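Local coordinates for protein acetylxylan esterase (Geobacillus stearothermophilus, PDB 5BN1) that removes acetyl groups from the xylose units of xylan and xylo-oligosaccharides as a serine esterase of the GDSL family, working as a ring-shaped homooctamer, at residues G63-A71 and E105-T116; G90-Y98 and P146-Y154. The protein carries 1 engineered substitution. All blocks are in the same frame, centred on the assembly; numbering follows the deposited sequence.

Interactions 1 and 2 alternate along the chain, and their centres lie 12 Å apart on the same side of the subunit. Two probable hydrogen bonds join them: V66 N to D93 OD2 at 2.8 Å, and V108 O to Y154 OH at 2.6 Å. The two interactions also reach the probable oxyanion hole of this SGNH-type esterase. Interaction 1 contains G63 and interaction 2 contains N92, each inferred to stabilise the transition state, and N92 ND2 is hydrogen-bonded to N64 O. The side chain of T65 is about 11 Å from that of S15, the inferred nucleophile, while that of W95 comes within about 4 Å of those of H194 and D191, the inferred charge-relay pair.

Interaction 1: G63-A71 and E105-T116; sequences GNTVRDLKA and EKHVYLDEYEAT. With IMD (imidazole), chain F.
R67 lays its guanidinium side-on against the carboxylate of E112, while the CG2 methyl of V108 lies over one guanidinium face, 3.7 Å above the plane and offset toward the rim. The salt bridge is two-pronged: NE of R67 meets OE2 of E112 at 2.8 Å and NH2 of R67 meets OE1 of E112 at 2.8 Å. Both N-H...O hydrogen bonds are nearly straight, both oxygens offer their syn lone pairs, and the two planes are only 24° apart. With its chain bent at chi3 (-57°) and otherwise extended, R67 also reaches the 3-10 turn and the loop after it: NH1 of R67 donates to E105 O at 2.8 Å and NH2 makes a weak bond to H107 O. A methionine in place of R67 would probably leave the E112 carboxylate without its charged mate and the E105 carbonyl without this donor. Beneath this polar layer the contact is apolar. V66 CG1 approaches Y113 CD1 to 3.8 Å, the two side chains crossing at about a right angle, and V66 CG2 passes T116 CG2 at 3.9 Å. T65, at the N-cap of helix 66-78, forms a capping box with D68: T65 N donates to D68 OD2 at 3.0 Å, and T65 OG1 receives a weak bond from D68 N. The axes of segments 66-71 and 110-116 cross at 37°, 10.0 Å apart, and the loop before 110-116 lies against the start of 66-71. Helix 91-99 adjoins both segments through D93, Y113 also touches helix 146-165, and Y113 OH bonds to I89 O just beyond strand 84-88.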
loop_
_atom_site.group_PDB
_atom_site.type_symbol
_atom_site.label_atom_id
_atom_site.label_comp_id
_atom_site.label_asym_id
_atom_site.label_seq_id
_atom_site.Cartn_x
_atom_site.Cartn_y
_atom_site.Cartn_z
ATOM N N GLY A 63 -1.431 -8.049 24.108
ATOM C CA GLY A 63 -0.493 -9.034 24.560
ATOM C C GLY A 63 -0.052 -8.981 25.998
ATOM O O GLY A 63 0.672 -9.871 26.411
ATOM N N ASN A 64 -0.368 -7.881 26.642
ATOM C CA ASN A 64 0.225 -7.708 28.009
ATOM C C ASN A 64 -0.307 -8.698 29.047
ATOM O O ASN A 64 -1.443 -9.118 29.062
ATOM C CB ASN A 64 -0.056 -6.295 28.527
ATOM C CG ASN A 64 0.869 -5.242 28.099
ATOM O OD1 ASN A 64 1.770 -5.386 27.176
ATOM N ND2 ASN A 64 0.785 -4.227 28.843
ATOM N N THR A 65 0.633 -9.037 29.936
ATOM C CA THR A 65 0.367 -9.725 31.194
ATOM C C THR A 65 0.579 -8.655 32.287
ATOM O O THR A 65 0.986 -7.539 32.065
ATOM C CB THR A 65 1.331 -10.828 31.400
ATOM O OG1 THR A 65 2.668 -10.257 31.554
ATOM C CG2 THR A 65 1.375 -11.844 30.285
ATOM N N VAL A 66 0.365 -9.097 33.513
ATOM C CA VAL A 66 0.589 -8.128 34.631
ATOM C C VAL A 66 2.086 -7.807 34.767
ATOM O O VAL A 66 2.450 -6.741 35.265
ATOM C CB VAL A 66 -0.029 -8.655 35.936
ATOM C CG1 VAL A 66 0.811 -9.766 36.586
ATOM C CG2 VAL A 66 -0.202 -7.495 36.920
ATOM N N ARG A 67 2.953 -8.680 34.293
ATOM C CA ARG A 67 4.376 -8.458 34.320
ATOM C C ARG A 67 4.688 -7.267 33.390
ATOM O O ARG A 67 5.478 -6.337 33.675
ATOM C CB ARG A 67 5.093 -9.665 33.873
ATOM C CG ARG A 67 6.618 -9.506 33.872
ATOM C CD ARG A 67 7.293 -10.726 33.224
ATOM N NE ARG A 67 6.974 -12.028 33.833
ATOM C CZ ARG A 67 6.929 -13.199 33.230
ATOM N NH1 ARG A 67 7.082 -13.288 31.860
ATOM N NH2 ARG A 67 6.704 -14.288 33.881
ATOM N N ASP A 68 4.009 -7.193 32.204
ATOM C CA ASP A 68 4.179 -6.069 31.367
ATOM C C ASP A 68 3.593 -4.799 31.945
ATOM O O ASP A 68 4.150 -3.696 31.724
ATOM C CB ASP A 68 3.518 -6.343 30.004
ATOM C CG ASP A 68 4.101 -7.538 29.324
ATOM O OD1 ASP A 68 5.354 -7.560 29.074
ATOM O OD2 ASP A 68 3.370 -8.480 28.922
ATOM N N LEU A 69 2.461 -4.890 32.605
ATOM C CA LEU A 69 1.913 -3.714 33.322
ATOM C C LEU A 69 2.897 -3.126 34.291
ATOM O O LEU A 69 3.140 -1.960 34.282
ATOM C CB LEU A 69 0.631 -4.014 34.024
ATOM C CG LEU A 69 -0.564 -4.469 33.222
ATOM C CD1 LEU A 69 -1.856 -4.348 33.977
ATOM C CD2 LEU A 69 -0.748 -3.731 31.930
ATOM N N LYS A 70 3.530 -4.013 35.042
ATOM C CA LYS A 70 4.520 -3.505 36.027
ATOM C C LYS A 70 5.614 -2.761 35.367
ATOM O O LYS A 70 6.057 -1.727 35.857
ATOM C CB LYS A 70 5.073 -4.649 36.865
ATOM C CG LYS A 70 6.202 -4.175 37.841
ATOM C CD LYS A 70 6.635 -5.400 38.582
ATOM C CE LYS A 70 7.752 -5.093 39.578
ATOM N NZ LYS A 70 8.364 -6.409 40.015
ATOM N N ALA A 71 6.096 -3.248 34.210
ATOM C CA ALA A 71 7.252 -2.655 33.575
ATOM C C ALA A 71 6.958 -1.246 33.078
ATOM O O ALA A 71 7.896 -0.437 32.905
ATOM C CB ALA A 71 7.753 -3.578 32.463
ATOM N N GLU A 105 8.715 -19.196 30.325
ATOM C CA GLU A 105 8.996 -17.789 30.563
ATOM C C GLU A 105 7.945 -16.783 30.120
ATOM O O GLU A 105 7.916 -15.648 30.636
ATOM C CB GLU A 105 10.367 -17.411 29.906
ATOM C CG GLU A 105 10.383 -17.304 28.339
ATOM C CD GLU A 105 10.149 -18.629 27.468
ATOM O OE1 GLU A 105 10.166 -19.845 27.928
ATOM O OE2 GLU A 105 9.939 -18.442 26.228
ATOM N N LYS A 106 7.020 -17.133 29.210
ATOM C CA LYS A 106 5.932 -16.286 28.868
ATOM C C LYS A 106 4.684 -16.398 29.794
ATOM O O LYS A 106 3.718 -15.588 29.630
ATOM C CB LYS A 106 5.420 -16.686 27.475
ATOM C CG LYS A 106 6.510 -16.434 26.404
ATOM C CD LYS A 106 5.777 -16.579 25.070
ATOM C CE LYS A 106 5.177 -15.232 24.574
ATOM N NZ LYS A 106 5.945 -14.772 23.384
ATOM N N HIS A 107 4.753 -17.406 30.662
ATOM C CA HIS A 107 3.648 -17.726 31.614
ATOM C C HIS A 107 3.805 -16.769 32.789
ATOM O O HIS A 107 4.875 -16.519 33.202
ATOM C CB HIS A 107 3.715 -19.118 32.120
ATOM C CG HIS A 107 3.671 -20.187 31.049
ATOM N ND1 HIS A 107 3.784 -21.510 31.319
ATOM C CD2 HIS A 107 3.514 -20.076 29.686
ATOM C CE1 HIS A 107 3.740 -22.207 30.189
ATOM N NE2 HIS A 107 3.555 -21.360 29.216
ATOM N N VAL A 108 2.702 -16.297 33.298
ATOM C CA VAL A 108 2.710 -15.581 34.601
ATOM C C VAL A 108 1.826 -16.405 35.492
ATOM O O VAL A 108 0.600 -16.377 35.426
ATOM C CB VAL A 108 2.215 -14.142 34.462
ATOM C CG1 VAL A 108 2.141 -13.486 35.822
ATOM C CG2 VAL A 108 3.062 -13.332 33.559
ATOM N N TYR A 109 2.419 -17.216 36.387
ATOM C CA TYR A 109 1.796 -18.166 37.279
ATOM C C TYR A 109 1.175 -17.383 38.459
ATOM O O TYR A 109 1.479 -16.192 38.595
ATOM C CB TYR A 109 2.817 -19.193 37.747
ATOM C CG TYR A 109 3.319 -20.066 36.613
ATOM C CD1 TYR A 109 2.456 -20.829 35.862
ATOM C CD2 TYR A 109 4.712 -20.189 36.384
ATOM C CE1 TYR A 109 2.936 -21.591 34.817
ATOM C CE2 TYR A 109 5.165 -20.894 35.258
ATOM C CZ TYR A 109 4.292 -21.632 34.575
ATOM O OH TYR A 109 4.740 -22.458 33.535
ATOM N N LEU A 110 0.339 -18.101 39.176
ATOM C CA LEU A 110 -0.529 -17.414 40.150
ATOM C C LEU A 110 0.257 -16.647 41.156
ATOM O O LEU A 110 -0.172 -15.608 41.599
ATOM C CB LEU A 110 -1.457 -18.438 40.757
ATOM C CG LEU A 110 -2.641 -17.866 41.595
ATOM C CD1 LEU A 110 -3.632 -17.240 40.599
ATOM C CD2 LEU A 110 -3.308 -18.912 42.396
ATOM N N ASP A 111 1.399 -17.225 41.627
ATOM C CA ASP A 111 2.201 -16.459 42.564
ATOM C C ASP A 111 2.730 -15.147 42.084
ATOM O O ASP A 111 2.642 -14.139 42.773
ATOM C CB ASP A 111 3.381 -17.317 43.118
ATOM C CG ASP A 111 4.361 -17.781 42.088
ATOM O OD1 ASP A 111 4.006 -18.055 40.913
ATOM O OD2 ASP A 111 5.567 -17.847 42.387
ATOM N N GLU A 112 3.237 -15.079 40.833
ATOM C CA GLU A 112 3.655 -13.849 40.233
ATOM C C GLU A 112 2.461 -12.918 39.990
ATOM O O GLU A 112 2.595 -11.760 40.252
ATOM C CB GLU A 112 4.437 -14.081 38.935
ATOM C CG GLU A 112 4.975 -12.845 38.350
ATOM C CD GLU A 112 5.778 -12.996 37.037
ATOM O OE1 GLU A 112 5.910 -14.133 36.559
ATOM O OE2 GLU A 112 6.184 -11.960 36.517
ATOM N N TYR A 113 1.382 -13.484 39.553
ATOM C CA TYR A 113 0.176 -12.679 39.288
ATOM C C TYR A 113 -0.352 -11.972 40.545
ATOM O O TYR A 113 -0.489 -10.737 40.520
ATOM C CB TYR A 113 -0.887 -13.545 38.640
ATOM C CG TYR A 113 -2.134 -12.805 38.268
ATOM C CD1 TYR A 113 -2.194 -12.089 37.100
ATOM C CD2 TYR A 113 -3.244 -12.919 39.056
ATOM C CE1 TYR A 113 -3.331 -11.422 36.740
ATOM C CE2 TYR A 113 -4.468 -12.275 38.702
ATOM C CZ TYR A 113 -4.453 -11.523 37.515
ATOM O OH TYR A 113 -5.658 -10.905 37.206
ATOM N N GLU A 114 -0.534 -12.761 41.563
ATOM C CA GLU A 114 -1.055 -12.190 42.808
ATOM C C GLU A 114 -0.094 -11.182 43.347
ATOM O O GLU A 114 -0.488 -10.093 43.808
ATOM C CB GLU A 114 -1.380 -13.290 43.850
ATOM C CG GLU A 114 -2.088 -12.788 45.123
ATOM C CD GLU A 114 -1.167 -12.331 46.238
ATOM O OE1 GLU A 114 0.055 -12.418 46.153
ATOM O OE2 GLU A 114 -1.826 -11.785 47.212
ATOM N N ALA A 115 1.204 -11.511 43.431
ATOM C CA ALA A 115 2.085 -10.535 44.051
ATOM C C ALA A 115 2.271 -9.297 43.326
ATOM O O ALA A 115 2.301 -8.203 43.911
ATOM C CB ALA A 115 3.432 -11.173 44.219
ATOM N N THR A 116 2.293 -9.367 41.946
ATOM C CA THR A 116 2.508 -8.197 41.161
ATOM C C THR A 116 1.199 -7.323 41.152
ATOM O O THR A 116 1.298 -6.123 41.337
ATOM C CB THR A 116 2.910 -8.581 39.718
ATOM O OG1 THR A 116 4.104 -9.406 39.737
ATOM C CG2 THR A 116 3.154 -7.367 38.866
HETATM N N1 IMD F . -5.809 -12.099 49.093
HETATM C C2 IMD F . -4.657 -11.510 48.438
HETATM N N3 IMD F . -4.252 -12.488 47.735
HETATM C C4 IMD F . -4.762 -13.718 48.111
HETATM C C5 IMD F . -5.893 -13.479 48.925
#

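Interaction 2: G90-Y98 and P146-Y154; sequences GINDVWRQY and PMRRTMDQY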
loop_
_atom_site.group_PDB
_atom_site.type_symbol
_atom_site.label_atom_id
_atom_site.label_comp_id
_atom_site.label_asym_id
_atom_site.label_seq_id
_atom_site.Cartn_x
_atom_site.Cartn_y
_atom_site.Cartn_z
ATOM N N GLY A 90 -4.841 -10.430 33.130
ATOM C CA GLY A 90 -4.839 -11.892 33.483
ATOM C C GLY A 90 -5.156 -12.818 32.351
ATOM O O GLY A 90 -4.796 -13.961 32.396
ATOM N N ILE A 91 -5.881 -12.330 31.312
ATOM C CA ILE A 91 -6.146 -13.215 30.209
ATOM C C ILE A 91 -4.886 -13.821 29.613
ATOM O O ILE A 91 -4.834 -15.026 29.397
ATOM C CB ILE A 91 -6.977 -12.517 29.134
ATOM C CG1 ILE A 91 -8.408 -12.331 29.608
ATOM C CG2 ILE A 91 -7.003 -13.363 27.823
ATOM C CD1 ILE A 91 -9.302 -11.451 28.750
ATOM N N ASN A 92 -3.860 -13.014 29.361
ATOM C CA ASN A 92 -2.651 -13.476 28.724
ATOM C C ASN A 92 -1.790 -14.288 29.711
ATOM O O ASN A 92 -1.175 -15.277 29.359
ATOM C CB ASN A 92 -1.891 -12.389 28.112
ATOM C CG ASN A 92 -2.634 -11.809 26.928
ATOM O OD1 ASN A 92 -2.999 -12.592 26.016
ATOM N ND2 ASN A 92 -2.764 -10.564 26.848
ATOM N N ASP A 93 -1.800 -13.834 30.985
ATOM C CA ASP A 93 -1.102 -14.521 32.064
ATOM C C ASP A 93 -1.464 -15.978 32.084
ATOM O O ASP A 93 -0.608 -16.858 32.323
ATOM C CB ASP A 93 -1.441 -13.832 33.363
ATOM C CG ASP A 93 -1.245 -12.346 33.333
ATOM O OD1 ASP A 93 -1.920 -11.622 32.487
ATOM O OD2 ASP A 93 -0.438 -11.746 34.102
ATOM N N VAL A 94 -2.737 -16.295 31.883
ATOM C CA VAL A 94 -3.334 -17.575 31.791
ATOM C C VAL A 94 -3.104 -18.185 30.397
ATOM O O VAL A 94 -2.718 -19.331 30.268
ATOM C CB VAL A 94 -4.807 -17.531 32.156
ATOM C CG1 VAL A 94 -5.456 -18.834 31.939
ATOM C CG2 VAL A 94 -4.961 -17.086 33.641
ATOM N N TRP A 95 -3.547 -17.455 29.382
ATOM C CA TRP A 95 -3.624 -18.050 28.015
ATOM C C TRP A 95 -2.310 -18.644 27.593
ATOM O O TRP A 95 -2.309 -19.713 26.998
ATOM C CB TRP A 95 -4.081 -16.989 27.041
ATOM C CG TRP A 95 -4.737 -17.490 25.776
ATOM C CD1 TRP A 95 -5.125 -18.750 25.469
ATOM C CD2 TRP A 95 -5.327 -16.624 24.786
ATOM N NE1 TRP A 95 -5.810 -18.762 24.251
ATOM C CE2 TRP A 95 -5.951 -17.465 23.826
ATOM C CE3 TRP A 95 -5.278 -15.269 24.588
ATOM C CZ2 TRP A 95 -6.654 -16.897 22.732
ATOM C CZ3 TRP A 95 -5.899 -14.722 23.482
ATOM C CH2 TRP A 95 -6.579 -15.571 22.585
ATOM N N ARG A 96 -1.212 -17.950 27.836
ATOM C CA ARG A 96 0.094 -18.490 27.479
ATOM C C ARG A 96 0.396 -19.865 27.964
ATOM O O ARG A 96 1.110 -20.675 27.348
ATOM C CB ARG A 96 1.216 -17.503 27.759
ATOM C CG ARG A 96 1.179 -16.190 27.055
ATOM C CD ARG A 96 1.358 -16.249 25.537
ATOM N NE ARG A 96 0.062 -16.509 24.907
ATOM C CZ ARG A 96 -0.893 -15.611 24.728
ATOM N NH1 ARG A 96 -2.048 -15.988 24.139
ATOM N NH2 ARG A 96 -0.807 -14.366 25.196
ATOM N N GLN A 97 -0.096 -20.169 29.177
ATOM C CA GLN A 97 0.068 -21.469 29.774
ATOM C C GLN A 97 -0.530 -22.619 28.964
ATOM O O GLN A 97 -0.190 -23.769 29.068
ATOM C CB GLN A 97 -0.468 -21.534 31.219
ATOM C CG GLN A 97 0.107 -20.471 32.122
ATOM C CD GLN A 97 -0.468 -20.424 33.497
ATOM O OE1 GLN A 97 -0.647 -21.529 34.138
ATOM N NE2 GLN A 97 -0.726 -19.246 34.011
ATOM N N TYR A 98 -1.606 -22.240 28.207
ATOM C CA TYR A 98 -2.371 -23.155 27.393
ATOM C C TYR A 98 -2.057 -23.079 25.886
ATOM O O TYR A 98 -2.094 -24.176 25.282
ATOM C CB TYR A 98 -3.902 -22.873 27.648
ATOM C CG TYR A 98 -4.273 -23.287 29.077
ATOM C CD1 TYR A 98 -4.468 -24.597 29.378
ATOM C CD2 TYR A 98 -4.419 -22.336 30.084
ATOM C CE1 TYR A 98 -4.753 -25.035 30.669
ATOM C CE2 TYR A 98 -4.667 -22.753 31.357
ATOM C CZ TYR A 98 -4.830 -24.056 31.626
ATOM O OH TYR A 98 -5.069 -24.552 32.929
ATOM N N PRO A 146 -10.127 -26.672 31.221
ATOM C CA PRO A 146 -8.988 -26.286 31.992
ATOM C C PRO A 146 -8.645 -24.846 32.057
ATOM O O PRO A 146 -8.293 -24.253 33.073
ATOM C CB PRO A 146 -7.824 -27.087 31.326
ATOM C CG PRO A 146 -8.459 -28.265 30.772
ATOM C CD PRO A 146 -9.865 -27.831 30.369
ATOM N N MET A 147 -8.756 -24.138 30.914
ATOM C CA MET A 147 -8.366 -22.728 30.882
ATOM C C MET A 147 -9.484 -21.892 31.607
ATOM O O MET A 147 -9.125 -20.904 32.237
ATOM C CB MET A 147 -8.153 -22.194 29.453
ATOM C CG MET A 147 -7.804 -20.762 29.460
ATOM S SD MET A 147 -7.068 -20.221 27.883
ATOM C CE MET A 147 -7.198 -18.476 28.070
ATOM N N ARG A 148 -10.752 -22.273 31.470
ATOM C CA ARG A 148 -11.760 -21.600 32.212
ATOM C C ARG A 148 -11.549 -21.697 33.741
ATOM O O ARG A 148 -11.686 -20.739 34.464
ATOM C CB ARG A 148 -13.162 -22.142 31.843
ATOM C CG ARG A 148 -14.315 -21.603 32.701
ATOM C CD ARG A 148 -14.610 -20.131 32.638
ATOM N NE ARG A 148 -15.410 -19.679 33.819
ATOM C CZ ARG A 148 -16.670 -20.006 33.986
ATOM N NH1 ARG A 148 -17.416 -20.490 33.034
ATOM N NH2 ARG A 148 -17.184 -19.756 35.216
ATOM N N ARG A 149 -11.193 -22.924 34.130
ATOM C CA ARG A 149 -10.926 -23.174 35.586
ATOM C C ARG A 149 -9.804 -22.349 36.088
ATOM O O ARG A 149 -9.873 -21.689 37.151
ATOM C CB ARG A 149 -10.727 -24.639 35.791
ATOM C CG ARG A 149 -10.525 -25.025 37.246
ATOM C CD ARG A 149 -10.552 -26.574 37.314
ATOM N NE ARG A 149 -9.484 -27.231 36.570
ATOM C CZ ARG A 149 -9.548 -28.276 35.661
ATOM N NH1 ARG A 149 -10.677 -28.926 35.262
ATOM N NH2 ARG A 149 -8.396 -28.711 35.121
ATOM N N THR A 150 -8.699 -22.288 35.327
ATOM C CA THR A 150 -7.635 -21.400 35.673
ATOM C C THR A 150 -7.980 -19.971 35.779
ATOM O O THR A 150 -7.662 -19.180 36.633
ATOM C CB THR A 150 -6.364 -21.724 34.823
ATOM O OG1 THR A 150 -6.019 -23.121 34.907
ATOM C CG2 THR A 150 -5.221 -20.857 35.115
ATOM N N MET A 151 -8.700 -19.524 34.711
ATOM C CA MET A 151 -9.095 -18.163 34.691
ATOM C C MET A 151 -9.947 -17.757 35.930
ATOM O O MET A 151 -9.767 -16.685 36.453
ATOM C CB MET A 151 -9.900 -17.858 33.380
ATOM C CG MET A 151 -9.890 -16.426 32.998
ATOM S SD MET A 151 -8.316 -15.734 32.463
ATOM C CE MET A 151 -8.303 -16.484 30.834
ATOM N N ASP A 152 -10.845 -18.668 36.305
ATOM C CA ASP A 152 -11.694 -18.467 37.515
ATOM C C ASP A 152 -10.799 -18.292 38.752
ATOM O O ASP A 152 -11.050 -17.403 39.613
ATOM C CB ASP A 152 -12.703 -19.506 37.738
ATOM C CG ASP A 152 -13.917 -19.443 36.803
ATOM O OD1 ASP A 152 -13.956 -18.595 35.954
ATOM O OD2 ASP A 152 -14.719 -20.402 36.974
ATOM N N GLN A 153 -9.717 -19.077 38.793
ATOM C CA GLN A 153 -8.761 -18.934 39.938
ATOM C C GLN A 153 -8.107 -17.602 39.984
ATOM O O GLN A 153 -7.980 -16.914 40.991
ATOM C CB GLN A 153 -7.800 -20.080 39.895
ATOM C CG GLN A 153 -6.809 -19.960 41.055
ATOM C CD GLN A 153 -5.884 -21.149 41.091
ATOM O OE1 GLN A 153 -5.296 -21.596 40.031
ATOM N NE2 GLN A 153 -5.844 -21.790 42.262
ATOM N N TYR A 154 -7.638 -17.031 38.825
ATOM C CA TYR A 154 -7.097 -15.691 38.706
ATOM C C TYR A 154 -8.146 -14.650 39.053
ATOM O O TYR A 154 -7.831 -13.658 39.704
ATOM C CB TYR A 154 -6.474 -15.450 37.312
ATOM C CG TYR A 154 -5.084 -16.067 37.092
ATOM C CD1 TYR A 154 -4.918 -17.464 37.198
ATOM C CD2 TYR A 154 -4.015 -15.295 36.727
ATOM C CE1 TYR A 154 -3.630 -18.058 37.048
ATOM C CE2 TYR A 154 -2.756 -15.860 36.534
ATOM C CZ TYR A 154 -2.637 -17.215 36.666
ATOM O OH TYR A 154 -1.356 -17.817 36.485
#
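V94 is a knob in a hole formed by M147, T150, M151 and Y154, and this is the tightly packed part of the contact. Its CG2 methyl stands over the centre of the Y154 ring, 3.5 Å from the centroid and 7° off the normal, a CH-pi contact. Because V94 CG1 is anti to the backbone N (chi1 175°), it is directed between M147 CG and T150 CG2, the latter 3.8 Å from V94 CG1. M147, extended throughout, runs on between two aromatic rings. Its CB lies over the Y98 face, 4.0 Å from the centroid, and its SD makes oblique Met-aromatic contacts with Y98 and with the five-membered ring of W95. The CE methyl of M147 reaches W95 CD1 at 3.3 Å. Toward solvent the contact turns polar, with Q97, Y98, P146 and T150 partly exposed, whereas V94, M147, M151 and Y154 are buried. Y98 OH and T150 OG1 share a hydrogen bond of 2.6 Å at the edge of the ring, and P146 CB touches Y98 CE1. Q97 NE2 donates in its amide plane to Y154 OH at 2.9 Å and also to D93 O, two bonds that fix the turn of the amide; a bound glycerol lies near this side chain. Y154 OH is further bonded to V108 O. Segments 91-98 and 146-154 run roughly antiparallel, with axes 9.8 Å apart at 150°. A third subunit adds W190, stacked on W95, and Y184, edge-to-face with Y98. Helix 110-124 lies beside both segments through Y113, which touches D93 and Y154, and helix 172-180 flanks 146-154 at R148 and D152.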